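Local coordinates for 2-dehydro-3-deoxy-d-gluconate/2-dehydro-3-deoxy-phosphogluconate aldolase (Picrophilus torridus, PDB 4UXD), which is an aldolase of the dihydrodipicolinate synthetase family, a (beta/alpha)8-barrel protein with extra C-terminal helices that assembles from four copies, at residues Val98-Ser102 with Pro125-Ile129; Gly233-Leu237 with Ile251-Val256. One frame throughout, in Å; residues are numbered along the deposited sequence.

Contact 1. Residues Val98-Ser102 with Pro125-Ile129; sequences VGSSS and PPYYI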
ATOM      1  N   VAL A  98      -2.950 -25.609  11.788  1.00 16.85           N
ATOM      2  CA  VAL A  98      -4.059 -25.475  12.736  1.00 15.52           C
ATOM      3  C   VAL A  98      -4.626 -24.041  12.719  1.00 25.75           C
ATOM      4  O   VAL A  98      -5.234 -23.567  13.695  1.00 16.61           O
ATOM      5  CB  VAL A  98      -3.598 -25.879  14.165  1.00 15.95           C
ATOM      6  CG1 VAL A  98      -3.222 -27.363  14.187  1.00 19.16           C
ATOM      7  CG2 VAL A  98      -2.414 -25.043  14.637  1.00 14.50           C
ATOM      8  N   GLY A  99      -4.434 -23.369  11.578  1.00 25.51           N
ATOM      9  CA  GLY A  99      -4.863 -21.995  11.375  1.00 15.22           C
ATOM     10  C   GLY A  99      -6.361 -21.770  11.415  1.00 16.26           C
ATOM     11  O   GLY A  99      -7.147 -22.614  10.996  1.00 18.77           O
ATOM     12  N   SER A 100      -6.735 -20.606  11.933  1.00 15.22           N
ATOM     13  CA  SER A 100      -8.116 -20.165  12.074  1.00 18.61           C
ATOM     14  C   SER A 100      -8.105 -18.864  12.869  1.00 23.36           C
ATOM     15  O   SER A 100      -7.270 -18.694  13.747  1.00 27.38           O
ATOM     16  CB  SER A 100      -8.981 -21.209  12.789  1.00 19.59           C
ATOM     17  OG  SER A 100     -10.177 -20.617  13.274  1.00 15.21           O
ATOM     18  N   SER A 101      -9.030 -17.949  12.591  1.00 24.03           N
ATOM     19  CA  SER A 101      -9.114 -16.717  13.379  1.00 21.71           C
ATOM     20  C   SER A 101      -9.822 -16.957  14.712  1.00 20.78           C
ATOM     21  O   SER A 101      -9.784 -16.105  15.603  1.00 20.52           O
ATOM     22  CB  SER A 101      -9.830 -15.615  12.596  1.00 18.26           C
ATOM     23  OG  SER A 101      -8.994 -15.101  11.581  1.00 14.02           O
ATOM     24  N   SER A 102     -10.465 -18.113  14.840  1.00 16.66           N
ATOM     25  CA  SER A 102     -11.119 -18.502  16.084  1.00 20.91           C
ATOM     26  C   SER A 102     -10.132 -19.277  16.940  1.00 26.16           C
ATOM     27  O   SER A 102      -9.663 -20.345  16.540  1.00 17.96           O
ATOM     28  CB  SER A 102     -12.380 -19.342  15.809  1.00 28.44           C
ATOM     29  OG  SER A 102     -12.876 -19.979  16.983  1.00 22.44           O
ATOM     30  N   PRO A 125      -0.790 -15.778  12.201  1.00 15.77           N
ATOM     31  CA  PRO A 125      -1.671 -14.947  13.019  1.00 20.07           C
ATOM     32  C   PRO A 125      -3.116 -14.889  12.508  1.00 20.95           C
ATOM     33  O   PRO A 125      -3.371 -15.168  11.339  1.00 16.51           O
ATOM     34  CB  PRO A 125      -1.002 -13.576  12.956  1.00 21.84           C
ATOM     35  CG  PRO A 125       0.473 -13.900  12.790  1.00 25.42           C
ATOM     36  CD  PRO A 125       0.491 -15.113  11.893  1.00 19.41           C
ATOM     37  N   PRO A 126      -4.062 -14.545  13.396  1.00 16.59           N
ATOM     38  CA  PRO A 126      -5.452 -14.361  12.981  1.00 19.87           C
ATOM     39  C   PRO A 126      -5.570 -13.342  11.878  1.00 22.79           C
ATOM     40  O   PRO A 126      -4.715 -12.432  11.801  1.00 10.81           O
ATOM     41  CB  PRO A 126      -6.145 -13.842  14.241  1.00 28.32           C
ATOM     42  CG  PRO A 126      -5.236 -14.121  15.344  1.00 27.32           C
ATOM     43  CD  PRO A 126      -3.860 -14.229  14.814  1.00 15.07           C
ATOM     44  N   TYR A 127      -6.628 -13.476  11.070  1.00 19.29           N
ATOM     45  CA  TYR A 127      -6.792 -12.676   9.880  1.00 13.05           C
ATOM     46  C   TYR A 127      -8.152 -11.988   9.880  1.00 17.00           C
ATOM     47  O   TYR A 127      -8.787 -11.885  10.936  1.00 18.17           O
ATOM     48  CB  TYR A 127      -6.563 -13.546   8.641  1.00 13.75           C
ATOM     49  CG  TYR A 127      -7.106 -14.937   8.750  1.00 20.09           C
ATOM     50  CD1 TYR A 127      -6.342 -15.955   9.326  1.00 17.60           C
ATOM     51  CD2 TYR A 127      -8.385 -15.246   8.291  1.00 22.56           C
ATOM     52  CE1 TYR A 127      -6.828 -17.227   9.442  1.00 21.33           C
ATOM     53  CE2 TYR A 127      -8.890 -16.535   8.404  1.00 18.54           C
ATOM     54  CZ  TYR A 127      -8.104 -17.519   8.974  1.00 22.58           C
ATOM     55  OH  TYR A 127      -8.585 -18.795   9.085  1.00 27.43           O
ATOM     56  N   TYR A 128      -8.553 -11.478   8.709  1.00 15.82           N
ATOM     57  CA  TYR A 128      -9.739 -10.649   8.517  1.00 15.33           C
ATOM     58  C   TYR A 128      -9.555  -9.251   9.156  1.00 22.44           C
ATOM     59  O   TYR A 128      -9.155  -8.295   8.473  1.00 20.06           O
ATOM     60  CB  TYR A 128     -10.997 -11.338   9.064  1.00 24.46           C
ATOM     61  CG  TYR A 128     -12.264 -10.612   8.687  1.00 23.77           C
ATOM     62  CD1 TYR A 128     -12.757 -10.671   7.390  1.00 17.56           C
ATOM     63  CD2 TYR A 128     -12.950  -9.843   9.617  1.00 20.32           C
ATOM     64  CE1 TYR A 128     -13.914 -10.008   7.043  1.00 23.91           C
ATOM     65  CE2 TYR A 128     -14.095  -9.157   9.268  1.00 17.32           C
ATOM     66  CZ  TYR A 128     -14.571  -9.247   7.990  1.00 16.91           C
ATOM     67  OH  TYR A 128     -15.704  -8.568   7.652  1.00 17.85           O
ATOM     68  N   ILE A 129      -9.847  -9.131  10.447  1.00 11.01           N
ATOM     69  CA  ILE A 129      -9.638  -7.888  11.171  1.00 18.50           C
ATOM     70  C   ILE A 129      -8.139  -7.601  11.343  1.00 20.87           C
ATOM     71  O   ILE A 129      -7.356  -8.479  11.706  1.00 23.31           O
ATOM     72  CB  ILE A 129     -10.362  -7.940  12.537  1.00 27.26           C
ATOM     73  CG1 ILE A 129     -11.848  -7.632  12.338  1.00 27.95           C
ATOM     74  CG2 ILE A 129      -9.808  -6.940  13.522  1.00 19.72           C
ATOM     75  CD1 ILE A 129     -12.748  -8.353  13.312  1.00 22.82           C
TER

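Contact 2. Residues Gly233-Leu237 with Ile251-Val256; sequences GIVRL and IEKNDV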
ATOM      1  N   GLY A 233      12.510 -30.790  -7.809  1.00 36.70           N
ATOM      2  CA  GLY A 233      13.524 -29.751  -7.956  1.00 37.84           C
ATOM      3  C   GLY A 233      14.054 -29.191  -6.647  1.00 36.01           C
ATOM      4  O   GLY A 233      15.257 -29.204  -6.399  1.00 35.79           O
ATOM      5  N   ILE A 234      13.152 -28.715  -5.799  1.00 37.95           N
ATOM      6  CA  ILE A 234      13.537 -28.194  -4.498  1.00 34.56           C
ATOM      7  C   ILE A 234      14.300 -29.209  -3.656  1.00 30.86           C
ATOM      8  O   ILE A 234      15.203 -28.828  -2.918  1.00 33.95           O
ATOM      9  CB  ILE A 234      12.304 -27.712  -3.705  1.00 37.34           C
ATOM     10  CG1 ILE A 234      11.894 -26.318  -4.177  1.00 30.58           C
ATOM     11  CG2 ILE A 234      12.564 -27.693  -2.182  1.00 25.58           C
ATOM     12  CD1 ILE A 234      12.897 -25.223  -3.854  1.00 39.00           C
ATOM     13  N   VAL A 235      13.953 -30.489  -3.746  1.00 28.54           N
ATOM     14  CA  VAL A 235      14.598 -31.480  -2.878  1.00 37.34           C
ATOM     15  C   VAL A 235      16.021 -31.838  -3.345  1.00 40.87           C
ATOM     16  O   VAL A 235      16.932 -31.973  -2.515  1.00 30.24           O
ATOM     17  CB  VAL A 235      13.764 -32.756  -2.768  1.00 35.58           C
ATOM     18  CG1 VAL A 235      14.469 -33.783  -1.866  1.00 39.99           C
ATOM     19  CG2 VAL A 235      12.399 -32.424  -2.216  1.00 28.61           C
ATOM     20  N   ARG A 236      16.201 -32.000  -4.656  1.00 34.62           N
ATOM     21  CA  ARG A 236      17.538 -32.142  -5.231  1.00 38.06           C
ATOM     22  C   ARG A 236      18.412 -30.989  -4.758  1.00 38.14           C
ATOM     23  O   ARG A 236      19.504 -31.202  -4.238  1.00 40.74           O
ATOM     24  CB  ARG A 236      17.491 -32.176  -6.768  1.00 36.95           C
ATOM     25  CG  ARG A 236      16.678 -33.339  -7.336  1.00 40.33           C
ATOM     26  CD  ARG A 236      16.873 -33.528  -8.834  1.00 27.69           C
ATOM     27  NE  ARG A 236      16.027 -32.646  -9.627  1.00 30.72           N
ATOM     28  CZ  ARG A 236      16.442 -31.583 -10.315  1.00 41.11           C
ATOM     29  NH1 ARG A 236      17.727 -31.228 -10.334  1.00 34.54           N
ATOM     30  NH2 ARG A 236      15.555 -30.864 -11.000  1.00 37.80           N
ATOM     31  N   LEU A 237      17.904 -29.771  -4.928  1.00 37.96           N
ATOM     32  CA  LEU A 237      18.607 -28.559  -4.523  1.00 36.92           C
ATOM     33  C   LEU A 237      19.164 -28.657  -3.113  1.00 34.03           C
ATOM     34  O   LEU A 237      20.359 -28.450  -2.895  1.00 41.27           O
ATOM     35  CB  LEU A 237      17.674 -27.355  -4.623  1.00 29.55           C
ATOM     36  CG  LEU A 237      18.266 -25.984  -4.305  1.00 34.31           C
ATOM     37  CD1 LEU A 237      17.438 -24.929  -4.991  1.00 33.76           C
ATOM     38  CD2 LEU A 237      18.341 -25.679  -2.805  1.00 31.85           C
ATOM     39  N   ILE A 251      20.251 -25.575 -10.110  1.00 43.20           N
ATOM     40  CA  ILE A 251      18.922 -26.162  -9.971  1.00 46.81           C
ATOM     41  C   ILE A 251      17.908 -25.059  -9.673  1.00 40.33           C
ATOM     42  O   ILE A 251      16.842 -24.986 -10.287  1.00 42.82           O
ATOM     43  CB  ILE A 251      18.889 -27.247  -8.848  1.00 47.13           C
ATOM     44  CG1 ILE A 251      19.736 -28.460  -9.245  1.00 42.70           C
ATOM     45  CG2 ILE A 251      17.457 -27.710  -8.562  1.00 36.60           C
ATOM     46  CD1 ILE A 251      20.005 -29.447  -8.101  1.00 39.97           C
ATOM     47  N   GLU A 252      18.250 -24.191  -8.735  1.00 36.20           N
ATOM     48  CA  GLU A 252      17.375 -23.088  -8.362  1.00 39.39           C
ATOM     49  C   GLU A 252      17.056 -22.194  -9.563  1.00 44.17           C
ATOM     50  O   GLU A 252      15.914 -21.770  -9.741  1.00 35.06           O
ATOM     51  CB  GLU A 252      18.023 -22.255  -7.251  1.00 37.31           C
ATOM     52  CG  GLU A 252      17.181 -21.081  -6.736  1.00 45.96           C
ATOM     53  CD  GLU A 252      16.082 -21.504  -5.766  1.00 35.32           C
ATOM     54  OE1 GLU A 252      15.005 -21.928  -6.234  1.00 30.77           O
ATOM     55  OE2 GLU A 252      16.297 -21.399  -4.536  1.00 28.02           O
ATOM     56  N   LYS A 253      18.066 -21.905 -10.379  1.00 48.90           N
ATOM     57  CA  LYS A 253      17.914 -20.907 -11.435  1.00 54.51           C
ATOM     58  C   LYS A 253      17.232 -21.485 -12.668  1.00 44.13           C
ATOM     59  O   LYS A 253      16.422 -20.815 -13.293  1.00 46.66           O
ATOM     60  CB  LYS A 253      19.279 -20.304 -11.816  1.00 62.44           C
ATOM     61  CG  LYS A 253      20.291 -21.307 -12.343  1.00 61.34           C
ATOM     62  CD  LYS A 253      21.608 -20.667 -12.752  1.00 68.58           C
ATOM     63  CE  LYS A 253      22.436 -20.225 -11.550  1.00 66.76           C
ATOM     64  NZ  LYS A 253      23.627 -19.398 -11.937  1.00 57.19           N
ATOM     65  N   ASN A 254      17.544 -22.731 -13.004  1.00 35.99           N
ATOM     66  CA  ASN A 254      17.015 -23.339 -14.218  1.00 46.65           C
ATOM     67  C   ASN A 254      15.712 -24.122 -14.008  1.00 51.09           C
ATOM     68  O   ASN A 254      14.923 -24.284 -14.940  1.00 48.82           O
ATOM     69  CB  ASN A 254      18.068 -24.262 -14.833  1.00 55.84           C
ATOM     70  CG  ASN A 254      19.373 -23.546 -15.123  1.00 50.41           C
ATOM     71  OD1 ASN A 254      20.428 -23.909 -14.603  1.00 52.32           O
ATOM     72  ND2 ASN A 254      19.306 -22.520 -15.958  1.00 57.98           N
ATOM     73  N   ASP A 255      15.487 -24.609 -12.792  1.00 51.70           N
ATOM     74  CA  ASP A 255      14.352 -25.487 -12.525  1.00 51.40           C
ATOM     75  C   ASP A 255      13.276 -24.819 -11.673  1.00 52.95           C
ATOM     76  O   ASP A 255      12.161 -24.590 -12.138  1.00 41.13           O
ATOM     77  CB  ASP A 255      14.841 -26.760 -11.847  1.00 39.53           C
ATOM     78  CG  ASP A 255      15.957 -27.404 -12.608  1.00 46.18           C
ATOM     79  OD1 ASP A 255      16.114 -27.060 -13.800  1.00 47.51           O
ATOM     80  OD2 ASP A 255      16.668 -28.250 -12.030  1.00 46.61           O
ATOM     81  N   VAL A 256      13.630 -24.493 -10.435  1.00 47.20           N
ATOM     82  CA  VAL A 256      12.681 -23.964  -9.471  1.00 37.45           C
ATOM     83  C   VAL A 256      12.136 -22.595  -9.901  1.00 38.91           C
ATOM     84  O   VAL A 256      10.915 -22.395 -10.016  1.00 29.35           O
ATOM     85  CB  VAL A 256      13.339 -23.838  -8.069  1.00 34.27           C
ATOM     86  CG1 VAL A 256      12.293 -23.525  -7.001  1.00 30.14           C
ATOM     87  CG2 VAL A 256      14.102 -25.118  -7.705  1.00 29.66           C
TER
HETATM   88  O   HOH W   1      18.633 -30.044 -12.372  1.00 39.33           O

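Contact 1. Residues Val98-Ser102 with Pro125-Ile129
The hydroxyl of Ser101 sits over the middle of the Tyr127 ring, OG 3.2 Å above the ring plane, while the same oxygen binds the backbone of that tyrosine. Tyr127 N donates to Ser101 OG at 2.9 Å along a nearly straight path, 165° at the hydrogen. Two torsions make this double approach possible. Tyr127 places CG between its backbone N and carbonyl carbon (chi1 38°), which folds the ring back across the oxygen; Ser101 holds OG beside its own backbone N, aimed at the tyrosine N-H. Serine suits the place because its short arm delivers one polar atom to both backbone and ring. Pro126 packs alongside, with CB 4.1 Å from Ser101 OG. At the far end of the ring, Tyr127 OH comes 3.3 Å from Ser100 CA. Ser100 points its side chain away from the tyrosine loop, where OG accepts from Ser102 N at 3.0 Å in an ST turn and bonds Glu105 OE1. Both loops follow barrel strands. Beside them Tyr128 OH bonds Ser67 OG of the second subunit, and Tyr128 of that subunit meets the Tyr127 ring, so that tyrosines interdigitate across the boundary. The buried N-H of Tyr127 is thus satisfied by a side chain, and its bond and the overlying oxygen together should limit how far the ring can shift at this subunit boundary.

Contact 2. Residues Gly233-Leu237 with Ile251-Val256
Ile251 CG2 packs against Leu237 CB at 4.0 Å, at the centre of an antiparallel helical hairpin whose short segments have axes 9.8 Å apart at closest approach, with N-to-C directions 169° from each other. Branched aliphatic side chains fill the seam. Val256 CG1 meets Ile234 CD1 at 3.6 Å, the two side chains crossing at about a right angle, and Leu237 CD1 lies against Glu252 CB. Ile251 CG2 also comes within 3.4 Å of Gly233 O. The second helix makes a wider pi-type turn here: Asp255 N and Val256 N both donate to Ile251 O, from opposite faces of its plane. In Glu252 the bend at chi2 (79°) brings the carboxylate, as well as CB, up to Leu237 CD1, while OE2 takes a hydrogen bond from Phe213 N. Toward the outer edge, Arg236 spans both characters. Its chain bends at chi3, bringing NH1 3.6 Å from Ile251 CG1 and NH2 to a salt bridge with Asp255 OD2 at 3.0 Å. That oxygen lies close to the guanidinium plane, but NH2 reaches it from above the carboxylate plane, which is turned 56° from the guanidinium. A water completes this edge, accepting from Arg236 NH1 and donating to Asp255 OD2 at 2.7 Å.

In the fold
From the N terminus, the chain passes through its first three strands before contact 1 joins the loop after strand 95-97 to the loop after strand 120-123, closing one alpha-beta unit around helix 103-115. The remaining barrel strands then follow, up to strand 222-224. Only afterwards does contact 2 open, pairing helix 233-240 with helix 245-264 across a short connection; the last barrel helix is thereby joined to the C-terminal helical region. The two closures run in series, neither nesting nor crossing. The centres of contact 1 and contact 2 are about 32 Å apart, on opposite sides of the chain's centre. Contact 1 adjoins the second subunit, whereas no other chain of the assembly touches contact 2.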